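Local coordinates for protein tRNA modification GTPase MnmE (Chlorobium tepidum, PDB 3GEE) that probably hydrolyses GTP at a high intrinsic rate and takes part in adding a carboxymethylaminomethyl group to the wobble uridine of certain tRNAs, at residues Leu140-Glu144 / Ser411-Tyr415. Sequence-based numbering, arbitrary orientation.
Sequences LLQAE and SLRHY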
loop_
_atom_site.group_PDB
_atom_site.type_symbol
_atom_site.label_atom_id
_atom_site.label_comp_id
_atom_site.label_asym_id
_atom_site.label_seq_id
_atom_site.Cartn_x
_atom_site.Cartn_y
_atom_site.Cartn_z
ATOM N N LEU A 140 18.047 17.988 9.662
ATOM C CA LEU A 140 17.973 17.808 8.208
ATOM C C LEU A 140 18.493 16.464 7.736
ATOM O O LEU A 140 17.893 15.844 6.856
ATOM C CB LEU A 140 18.702 18.923 7.459
ATOM C CG LEU A 140 17.834 19.925 6.698
ATOM C CD1 LEU A 140 18.681 20.654 5.670
ATOM C CD2 LEU A 140 16.649 19.239 6.019
ATOM N N LEU A 141 19.607 16.022 8.314
ATOM C CA LEU A 141 20.141 14.702 8.010
ATOM C C LEU A 141 19.098 13.633 8.320
ATOM O O LEU A 141 18.763 12.810 7.462
ATOM C CB LEU A 141 21.426 14.434 8.794
ATOM C CG LEU A 141 22.721 15.110 8.335
ATOM C CD1 LEU A 141 23.838 14.780 9.309
ATOM C CD2 LEU A 141 23.111 14.696 6.912
ATOM N N GLN A 142 18.574 13.675 9.545
ATOM C CA GLN A 142 17.589 12.710 10.010
ATOM C C GLN A 142 16.315 12.789 9.183
ATOM O O GLN A 142 15.729 11.762 8.843
ATOM C CB GLN A 142 17.276 12.934 11.482
ATOM C CG GLN A 142 18.391 12.525 12.429
ATOM C CD GLN A 142 18.080 12.884 13.871
ATOM O OE1 GLN A 142 17.915 14.058 14.213
ATOM N NE2 GLN A 142 17.993 11.869 14.726
ATOM N N ALA A 143 15.900 14.008 8.853
ATOM C CA ALA A 143 14.768 14.216 7.954
ATOM C C ALA A 143 14.982 13.487 6.621
ATOM O O ALA A 143 14.156 12.662 6.217
ATOM C CB ALA A 143 14.530 15.710 7.727
ATOM N N GLU A 144 16.105 13.780 5.964
ATOM C CA GLU A 144 16.455 13.156 4.693
ATOM C C GLU A 144 16.559 11.642 4.840
ATOM O O GLU A 144 16.205 10.898 3.924
ATOM C CB GLU A 144 17.777 13.711 4.162
ATOM C CG GLU A 144 17.730 15.163 3.740
ATOM C CD GLU A 144 18.980 15.588 3.000
ATOM O OE1 GLU A 144 19.074 15.309 1.785
ATOM O OE2 GLU A 144 19.866 16.208 3.628
ATOM N N SER A 411 24.698 12.236 -0.655
ATOM C CA SER A 411 24.026 13.474 -1.058
ATOM C C SER A 411 24.985 14.617 -1.412
ATOM O O SER A 411 25.712 15.149 -0.563
ATOM C CB SER A 411 22.984 13.906 -0.013
ATOM O OG SER A 411 22.779 15.308 -0.022
ATOM N N LEU A 412 24.961 14.979 -2.690
ATOM C CA LEU A 412 25.717 16.102 -3.224
ATOM C C LEU A 412 25.711 17.318 -2.284
ATOM O O LEU A 412 26.769 17.904 -2.010
ATOM C CB LEU A 412 25.148 16.468 -4.597
ATOM C CG LEU A 412 25.787 17.550 -5.462
ATOM C CD1 LEU A 412 27.129 17.094 -6.020
ATOM C CD2 LEU A 412 24.828 17.902 -6.584
ATOM N N ARG A 413 24.528 17.680 -1.784
ATOM C CA ARG A 413 24.369 18.867 -0.943
ATOM C C ARG A 413 25.391 18.923 0.192
ATOM O O ARG A 413 26.074 19.943 0.366
ATOM C CB ARG A 413 22.948 18.957 -0.382
ATOM C CG ARG A 413 22.645 20.266 0.342
ATOM C CD ARG A 413 21.260 20.239 0.969
ATOM N NE ARG A 413 21.141 19.221 2.013
ATOM C CZ ARG A 413 21.383 19.434 3.305
ATOM N NH1 ARG A 413 21.765 20.636 3.724
ATOM N NH2 ARG A 413 21.244 18.445 4.182
ATOM N N HIS A 414 25.496 17.827 0.946
ATOM C CA HIS A 414 26.435 17.737 2.065
ATOM C C HIS A 414 27.876 17.840 1.581
ATOM O O HIS A 414 28.667 18.613 2.127
ATOM C CB HIS A 414 26.254 16.436 2.845
ATOM C CG HIS A 414 24.828 16.003 2.995
ATOM N ND1 HIS A 414 24.473 14.688 3.223
ATOM C CD2 HIS A 414 23.667 16.703 2.937
ATOM C CE1 HIS A 414 23.158 14.600 3.311
ATOM N NE2 HIS A 414 22.644 15.807 3.138
ATOM N N TYR A 415 28.196 17.060 0.548
ATOM C CA TYR A 415 29.525 17.044 -0.058
ATOM C C TYR A 415 29.987 18.463 -0.370
ATOM O O TYR A 415 31.007 18.915 0.155
ATOM C CB TYR A 415 29.503 16.168 -1.316
ATOM C CG TYR A 415 30.769 16.135 -2.151
ATOM C CD1 TYR A 415 31.920 15.481 -1.701
ATOM C CD2 TYR A 415 30.800 16.722 -3.419
ATOM C CE1 TYR A 415 33.080 15.438 -2.485
ATOM C CE2 TYR A 415 31.951 16.683 -4.212
ATOM C CZ TYR A 415 33.084 16.041 -3.741
ATOM O OH TYR A 415 34.213 16.004 -4.532
#
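Glu144 binds both Arg413 and His414 through a single carboxylate oxygen. Arg413 NH2 makes a salt bridge to Glu144 OE2 at 2.7 Å, nearly in line with its C-O bond. His414 NE2 donates to the same oxygen, 2.8 Å from Glu144 OE2, with an N-H...O angle of 164°. It comes in on the syn side, tilted 31° out of the carboxylate plane, and the carboxylate stands almost upright to the imidazole plane. The two donors approach from opposite faces of the carboxylate. The Glu144 chain is extended beyond CG (chi2 -170°), which carries the carboxylate across to both donors. Its negative charge would probably stabilise a positive charge on the buried imidazole. Arg413 is also held by the backbone carbonyls of Gln454 and Ile455.

The contact joins the starts of helices 140-151 and 412-432 in the MnmE helical domain. These helices lie far apart in sequence, with the G domain inserted between them.

Two leucine methyls pack on the faces of these flat groups. Leu141 CD2 makes a CH-pi contact, 3.9 Å from the centroid of the His414 ring. Leu140 CD1 lies over one guanidinium face, 3.6 Å from Arg413 NH1. An alanine in place of Glu144 would probably leave His414 NE2 without this acceptor and Arg413 without this countercharge.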